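Local atomic coordinates of transcriptional repressor of the blcABC operon (Agrobacterium tumefaciens, PDB entry 3MQ0), a protein that probably binds DNA as an IclR-type repressor of the blcABC operon, with its activity regulated through oligomerization. Residues B[118-123]-B[136-141]; B[219-224]-B[238-243]. All blocks are in the same frame, centred on the assembly; numbering follows the deposited sequence.

Contact 1 of 2, residues B[118-123]-B[136-141]; sequences PYTVTL and CRNSAQ
Cys136 opens the contact on the face of the sheet that it shares with Thr122. Its SG stands anti to the backbone N (chi1 -179°) and lies 4.2 Å from the methyl CG2 of Thr122, with CG2 of Thr120 at a similar range. At Arg137 the two strands form an antiparallel hydrogen-bonded pair: Arg137 N gives to Val121 O at 2.7 Å, and Val121 N gives to Arg137 O at 2.9 Å. The arginine side chain leaves on the opposite face and bends at chi3 (82°), which carries the guanidinium over Val121. CG2 of Val121 sits 3.8 Å above the guanidinium plane, offset toward its rim, while NH2 donates to Tyr119 O at 2.9 Å in a bent bond, with that oxygen tilted 31° out of the plane. Phe106 and Leu110 of helix 102-110 cover Val121 on this side. Past Asn138 the strand pairing has ended and side chains take over. Ser139 aims its CB at the first segment and hydrogen-bonds through OG to Thr120 OG1 at 3.0 Å. The same OG accepts from Gln141 N at 3.1 Å, which makes an ST turn. Gln141 then runs alongside Tyr119, whose ring carries Pro118 CB 4.0 Å above its centre. The contact changes from backbone pairing to side-chain bonding along this hairpin of the GAF-type domain: paired backbones join Val121 to Arg137, whereas a guanidinium and a hydroxyl hold the end beyond the last bridge. The guanidinium would be expected to polarise the Tyr119 carbonyl, and the bonds to Thr120 OG1 and Gln141 N probably restrict the rotation of Ser139 OG.

Contact 2 of 2, residues B[219-224]-B[238-243]; sequences LCIGAA and ISLIRS
The flat groups that Leu219 and Ile221 set against Leu240 and Ile238 are peptide units, joined by reciprocal hydrogen bonds in both pairs. Ile221 N donates to Ile238 O at 2.9 Å, in the carbonyl plane, and Leu219 N meets Leu240 O at 2.9 Å. Between these pairs, Cys220 and Ser239 form a non-hydrogen-bonded pair in which Cys220 CA approaches Ile238 O to 3.1 Å as a CA-H...O contact. One face of the sheet carries the four aliphatic side chains. CD2 of Leu219 lies alongside CD1 of Leu240 at 4.0 Å, both side chains pointing the same way. Ile238 has CG1 between its backbone N and carbonyl carbon (chi1 59°), which brings it 3.9 Å from Ile221 CB. This antiparallel hairpin belongs to the six-stranded sheet of the GAF-fold domain, with 232-241 on the inner side and 218-226 next to the outermost strand 208-211; helix 247-267 packs on the same face through Ile250 and Leu253. Turned to the other face, Cys220 SG stands 3.2 Å from Ser239 OG, with Ala159 against the cysteine and Phe147 against the serine. Where the chain turns into a 3-10 segment, Arg242 CB packs 3.9 Å from Leu219 CB, and its NH2 hydrogen-bonds to Ala245 O.

Overall arrangement
Contacts 1 and 2 follow one another along the chain, the first hairpin closing before the second opens, yet they meet in one antiparallel sheet with their centres about 10 Å apart. Strands 120-127 and 232-241 are neighbours in it, and Thr120 O lies 2.9 Å from Ser239 N, a probable hydrogen bond that splices the hairpins. Beside this seam, Gln141 CG packs 3.3 Å from Leu240 CA. Phe147 touches Thr122 and Cys136 of contact 1 and Ser239 of contact 2, so one loop residue spans both hairpins. In IclR-family proteins the C-terminal domain typically binds the effector; neither contact can be assigned to that role on the geometry described.

Contact 1 of 2, residues B[118-123]-B[136-141]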
ATOM      1  N   PRO B 118      34.846 -10.251  -0.438  1.00 24.30           N
ATOM      2  CA  PRO B 118      35.759 -10.792   0.577  1.00 32.12           C
ATOM      3  C   PRO B 118      35.068 -11.143   1.894  1.00 28.30           C
ATOM      4  O   PRO B 118      35.689 -11.795   2.732  1.00 24.62           O
ATOM      5  CB  PRO B 118      36.739  -9.639   0.824  1.00 31.82           C
ATOM      6  CG  PRO B 118      36.577  -8.707  -0.343  1.00 27.67           C
ATOM      7  CD  PRO B 118      35.152  -8.845  -0.762  1.00 28.92           C
ATOM      8  N   TYR B 119      33.819 -10.723   2.085  1.00 22.58           N
ATOM      9  CA  TYR B 119      33.185 -10.884   3.398  1.00 21.09           C
ATOM     10  C   TYR B 119      32.004 -11.832   3.424  1.00 20.32           C
ATOM     11  O   TYR B 119      31.263 -11.969   2.444  1.00 17.14           O
ATOM     12  CB  TYR B 119      32.737  -9.528   3.954  1.00 22.05           C
ATOM     13  CG  TYR B 119      33.778  -8.463   3.755  1.00 20.66           C
ATOM     14  CD1 TYR B 119      34.933  -8.455   4.507  1.00 26.27           C
ATOM     15  CD2 TYR B 119      33.613  -7.477   2.793  1.00 23.26           C
ATOM     16  CE1 TYR B 119      35.896  -7.491   4.318  1.00 29.21           C
ATOM     17  CE2 TYR B 119      34.575  -6.515   2.592  1.00 22.87           C
ATOM     18  CZ  TYR B 119      35.709  -6.524   3.360  1.00 28.44           C
ATOM     19  OH  TYR B 119      36.680  -5.568   3.162  1.00 33.20           O
ATOM     20  N   THR B 120      31.809 -12.448   4.584  1.00 17.76           N
ATOM     21  CA  THR B 120      30.593 -13.203   4.838  1.00 17.48           C
ATOM     22  C   THR B 120      29.481 -12.201   5.113  1.00 12.91           C
ATOM     23  O   THR B 120      29.652 -11.290   5.910  1.00 17.67           O
ATOM     24  CB  THR B 120      30.767 -14.126   6.042  1.00 24.15           C
ATOM     25  OG1 THR B 120      31.738 -15.134   5.723  1.00 25.64           O
ATOM     26  CG2 THR B 120      29.442 -14.779   6.414  1.00 22.61           C
ATOM     27  N   VAL B 121      28.339 -12.366   4.451  1.00 13.11           N
ATOM     28  CA  VAL B 121      27.244 -11.409   4.598  1.00 11.98           C
ATOM     29  C   VAL B 121      26.012 -12.129   5.098  1.00 14.66           C
ATOM     30  O   VAL B 121      25.656 -13.188   4.566  1.00 17.92           O
ATOM     31  CB  VAL B 121      26.884 -10.771   3.244  1.00 16.68           C
ATOM     32  CG1 VAL B 121      25.912  -9.601   3.448  1.00 13.41           C
ATOM     33  CG2 VAL B 121      28.139 -10.319   2.527  1.00 17.53           C
ATOM     34  N   THR B 122      25.365 -11.574   6.121  1.00 12.56           N
ATOM     35  CA  THR B 122      24.178 -12.205   6.692  1.00 13.35           C
ATOM     36  C   THR B 122      22.987 -11.277   6.583  1.00 12.22           C
ATOM     37  O   THR B 122      23.139 -10.064   6.481  1.00 12.42           O
ATOM     38  CB  THR B 122      24.385 -12.552   8.181  1.00 18.49           C
ATOM     39  OG1 THR B 122      24.810 -11.373   8.875  1.00 18.07           O
ATOM     40  CG2 THR B 122      25.459 -13.602   8.331  1.00 19.62           C
ATOM     41  N   LEU B 123      21.802 -11.870   6.596  1.00 11.87           N
ATOM     42  CA  LEU B 123      20.544 -11.136   6.553  1.00 10.94           C
ATOM     43  C   LEU B 123      19.701 -11.695   7.684  1.00 12.25           C
ATOM     44  O   LEU B 123      19.525 -12.913   7.781  1.00 12.02           O
ATOM     45  CB  LEU B 123      19.829 -11.409   5.236  1.00 10.64           C
ATOM     46  CG  LEU B 123      18.446 -10.776   5.019  1.00 12.38           C
ATOM     47  CD1 LEU B 123      18.614  -9.279   4.860  1.00 16.52           C
ATOM     48  CD2 LEU B 123      17.750 -11.400   3.786  1.00 12.28           C
ATOM     49  N   CYS B 136      22.374 -15.937   4.111  1.00 14.45           N
ATOM     50  CA  CYS B 136      23.801 -15.921   4.399  1.00 19.24           C
ATOM     51  C   CYS B 136      24.603 -16.196   3.140  1.00 31.44           C
ATOM     52  O   CYS B 136      24.398 -17.221   2.486  1.00 30.73           O
ATOM     53  CB  CYS B 136      24.156 -16.953   5.476  1.00 30.59           C
ATOM     54  SG  CYS B 136      25.935 -16.989   5.926  1.00 33.99           S
ATOM     55  N   ARG B 137      25.515 -15.285   2.799  1.00 20.32           N
ATOM     56  CA  ARG B 137      26.436 -15.517   1.689  1.00 21.60           C
ATOM     57  C   ARG B 137      27.851 -15.675   2.245  1.00 21.88           C
ATOM     58  O   ARG B 137      28.427 -14.729   2.776  1.00 16.17           O
ATOM     59  CB  ARG B 137      26.358 -14.405   0.632  1.00 24.37           C
ATOM     60  CG  ARG B 137      27.168 -14.739  -0.640  1.00 28.04           C
ATOM     61  CD  ARG B 137      27.312 -13.568  -1.609  1.00 49.66           C
ATOM     62  NE  ARG B 137      28.372 -12.597  -1.292  1.00 48.20           N
ATOM     63  CZ  ARG B 137      29.397 -12.800  -0.466  1.00 35.76           C
ATOM     64  NH1 ARG B 137      29.560 -13.957   0.156  1.00 34.79           N
ATOM     65  NH2 ARG B 137      30.269 -11.825  -0.264  1.00 31.37           N
ATOM     66  N   ASN B 138      28.388 -16.895   2.162  1.00 29.73           N
ATOM     67  CA  ASN B 138      29.675 -17.220   2.776  1.00 23.81           C
ATOM     68  C   ASN B 138      30.869 -16.659   2.027  1.00 23.85           C
ATOM     69  O   ASN B 138      30.759 -16.307   0.859  1.00 30.73           O
ATOM     70  CB  ASN B 138      29.826 -18.730   2.928  1.00 32.55           C
ATOM     71  CG  ASN B 138      28.957 -19.274   4.031  1.00 37.90           C
ATOM     72  OD1 ASN B 138      28.013 -20.021   3.782  1.00 45.34           O
ATOM     73  ND2 ASN B 138      29.252 -18.877   5.264  1.00 37.13           N
ATOM     74  N   SER B 139      32.013 -16.600   2.704  1.00 30.58           N
ATOM     75  CA  SER B 139      33.254 -16.099   2.107  1.00 30.63           C
ATOM     76  C   SER B 139      34.461 -16.846   2.640  1.00 30.48           C
ATOM     77  O   SER B 139      34.320 -17.853   3.340  1.00 32.99           O
ATOM     78  CB  SER B 139      33.444 -14.621   2.427  1.00 31.34           C
ATOM     79  OG  SER B 139      33.896 -14.470   3.762  1.00 34.27           O
ATOM     80  N   ALA B 140      35.650 -16.337   2.300  1.00 28.76           N
ATOM     81  CA  ALA B 140      36.919 -16.919   2.735  1.00 33.07           C
ATOM     82  C   ALA B 140      37.334 -16.492   4.145  1.00 34.61           C
ATOM     83  O   ALA B 140      38.338 -16.972   4.678  1.00 40.87           O
ATOM     84  CB  ALA B 140      38.031 -16.581   1.735  1.00 43.56           C
ATOM     85  N   GLN B 141      36.573 -15.587   4.744  1.00 30.69           N
ATOM     86  CA  GLN B 141      36.846 -15.182   6.113  1.00 36.94           C
ATOM     87  C   GLN B 141      36.765 -16.413   7.026  1.00 46.89           C
ATOM     88  O   GLN B 141      35.767 -17.134   7.017  1.00 49.88           O
ATOM     89  CB  GLN B 141      35.836 -14.119   6.550  1.00 35.03           C
ATOM     90  CG  GLN B 141      36.404 -13.038   7.453  1.00 48.95           C
ATOM     91  CD  GLN B 141      37.312 -12.056   6.730  1.00 44.24           C
ATOM     92  OE1 GLN B 141      37.072 -11.686   5.580  1.00 39.99           O
ATOM     93  NE2 GLN B 141      38.360 -11.619   7.414  1.00 45.65           N
TER

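Contact 2 of 2, residues B[219-224]-B[238-243]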
ATOM      1  N   LEU B 219      34.619  -9.542  13.932  1.00 16.64           N
ATOM      2  CA  LEU B 219      34.043  -8.204  13.882  1.00 17.64           C
ATOM      3  C   LEU B 219      32.931  -8.172  12.842  1.00 17.03           C
ATOM      4  O   LEU B 219      33.124  -8.662  11.733  1.00 19.61           O
ATOM      5  CB  LEU B 219      35.149  -7.216  13.508  1.00 17.43           C
ATOM      6  CG  LEU B 219      34.692  -5.898  12.903  1.00 31.18           C
ATOM      7  CD1 LEU B 219      34.281  -5.006  14.029  1.00 29.33           C
ATOM      8  CD2 LEU B 219      35.834  -5.280  12.100  1.00 39.05           C
ATOM      9  N   CYS B 220      31.759  -7.639  13.199  1.00  9.38           N
ATOM     10  CA  CYS B 220      30.676  -7.472  12.243  1.00  8.38           C
ATOM     11  C   CYS B 220      30.257  -6.008  12.128  1.00 12.75           C
ATOM     12  O   CYS B 220      30.342  -5.239  13.091  1.00 15.74           O
ATOM     13  CB  CYS B 220      29.447  -8.308  12.619  1.00 12.29           C
ATOM     14  SG  CYS B 220      29.852 -10.028  13.019  1.00 19.90           S
ATOM     15  N   ILE B 221      29.796  -5.640  10.940  1.00 10.56           N
ATOM     16  CA  ILE B 221      29.311  -4.295  10.671  1.00  8.49           C
ATOM     17  C   ILE B 221      27.901  -4.434  10.119  1.00 14.00           C
ATOM     18  O   ILE B 221      27.689  -5.218   9.184  1.00 16.23           O
ATOM     19  CB  ILE B 221      30.202  -3.628   9.612  1.00 13.54           C
ATOM     20  CG1 ILE B 221      31.655  -3.666  10.095  1.00 13.76           C
ATOM     21  CG2 ILE B 221      29.738  -2.211   9.350  1.00 13.73           C
ATOM     22  CD1 ILE B 221      32.669  -3.296   9.031  1.00 16.35           C
ATOM     23  N   GLY B 222      26.938  -3.692  10.681  1.00 10.43           N
ATOM     24  CA  GLY B 222      25.537  -3.884  10.311  1.00 11.99           C
ATOM     25  C   GLY B 222      24.843  -2.653   9.770  1.00 12.72           C
ATOM     26  O   GLY B 222      25.246  -1.536  10.072  1.00 13.14           O
ATOM     27  N   ALA B 223      23.802  -2.860   8.965  1.00  9.74           N
ATOM     28  CA  ALA B 223      22.966  -1.763   8.486  1.00 10.59           C
ATOM     29  C   ALA B 223      21.510  -2.209   8.374  1.00 15.17           C
ATOM     30  O   ALA B 223      21.215  -3.402   8.301  1.00 13.24           O
ATOM     31  CB  ALA B 223      23.458  -1.264   7.130  1.00 11.39           C
ATOM     32  N   ALA B 224      20.599  -1.245   8.333  1.00 12.57           N
ATOM     33  CA  ALA B 224      19.180  -1.551   8.338  1.00 14.71           C
ATOM     34  C   ALA B 224      18.596  -1.620   6.928  1.00 16.96           C
ATOM     35  O   ALA B 224      18.922  -0.813   6.066  1.00 16.22           O
ATOM     36  CB  ALA B 224      18.419  -0.503   9.145  1.00 14.64           C
ATOM     37  N   ILE B 238      28.161  -7.528   7.507  1.00  9.25           N
ATOM     38  CA  ILE B 238      29.311  -8.260   7.018  1.00 13.90           C
ATOM     39  C   ILE B 238      30.133  -8.659   8.230  1.00 13.59           C
ATOM     40  O   ILE B 238      30.137  -7.961   9.246  1.00 14.71           O
ATOM     41  CB  ILE B 238      30.148  -7.438   6.029  1.00 20.27           C
ATOM     42  CG1 ILE B 238      30.650  -6.157   6.687  1.00 19.53           C
ATOM     43  CG2 ILE B 238      29.322  -7.109   4.775  1.00 18.48           C
ATOM     44  CD1 ILE B 238      31.361  -5.218   5.709  1.00 29.46           C
ATOM     45  N   SER B 239      30.827  -9.773   8.129  1.00 12.40           N
ATOM     46  CA  SER B 239      31.701 -10.300   9.150  1.00 16.04           C
ATOM     47  C   SER B 239      33.128 -10.469   8.634  1.00 16.71           C
ATOM     48  O   SER B 239      33.308 -10.891   7.565  1.00 18.82           O
ATOM     49  CB  SER B 239      31.213 -11.672   9.582  1.00 25.96           C
ATOM     50  OG  SER B 239      29.975 -11.557  10.187  1.00 42.92           O
ATOM     51  N   LEU B 240      34.095 -10.135   9.463  1.00 18.28           N
ATOM     52  CA  LEU B 240      35.491 -10.309   9.080  1.00 17.61           C
ATOM     53  C   LEU B 240      36.337 -10.522  10.318  1.00 15.06           C
ATOM     54  O   LEU B 240      35.850 -10.396  11.446  1.00 17.62           O
ATOM     55  CB  LEU B 240      35.998  -9.088   8.304  1.00 22.52           C
ATOM     56  CG  LEU B 240      35.793  -7.730   8.976  1.00 23.95           C
ATOM     57  CD1 LEU B 240      36.896  -6.772   8.581  1.00 30.68           C
ATOM     58  CD2 LEU B 240      34.425  -7.153   8.593  1.00 27.75           C
ATOM     59  N   ILE B 241      37.607 -10.858  10.108  1.00 18.87           N
ATOM     60  CA  ILE B 241      38.545 -10.998  11.210  1.00 21.85           C
ATOM     61  C   ILE B 241      38.939  -9.614  11.732  1.00 29.36           C
ATOM     62  O   ILE B 241      39.452  -8.781  10.984  1.00 28.96           O
ATOM     63  CB  ILE B 241      39.799 -11.763  10.766  1.00 23.21           C
ATOM     64  CG1 ILE B 241      39.417 -13.175  10.325  1.00 28.99           C
ATOM     65  CG2 ILE B 241      40.831 -11.792  11.890  1.00 38.10           C
ATOM     66  CD1 ILE B 241      38.759 -13.993  11.419  1.00 37.96           C
ATOM     67  N   ARG B 242      38.702  -9.380  13.021  1.00 28.48           N
ATOM     68  CA  ARG B 242      38.930  -8.072  13.641  1.00 33.73           C
ATOM     69  C   ARG B 242      40.370  -7.584  13.499  1.00 35.81           C
ATOM     70  O   ARG B 242      40.613  -6.444  13.114  1.00 36.29           O
ATOM     71  CB  ARG B 242      38.543  -8.115  15.123  1.00 41.06           C
ATOM     72  CG  ARG B 242      39.410  -7.248  16.041  1.00 52.04           C
ATOM     73  CD  ARG B 242      38.902  -5.807  16.156  1.00 55.38           C
ATOM     74  NE  ARG B 242      39.458  -4.912  15.139  1.00 59.13           N
ATOM     75  CZ  ARG B 242      39.363  -3.584  15.180  1.00 57.72           C
ATOM     76  NH1 ARG B 242      38.738  -2.993  16.190  1.00 57.65           N
ATOM     77  NH2 ARG B 242      39.896  -2.844  14.218  1.00 56.29           N
ATOM     78  N   SER B 243      41.321  -8.456  13.810  1.00 35.72           N
ATOM     79  CA  SER B 243      42.735  -8.093  13.792  1.00 39.13           C
ATOM     80  C   SER B 243      43.203  -7.687  12.397  1.00 39.40           C
ATOM     81  O   SER B 243      44.356  -7.313  12.202  1.00 52.90           O
ATOM     82  CB  SER B 243      43.575  -9.267  14.290  1.00 43.50           C
ATOM     83  OG  SER B 243      43.370 -10.417  13.485  1.00 42.15           O
TER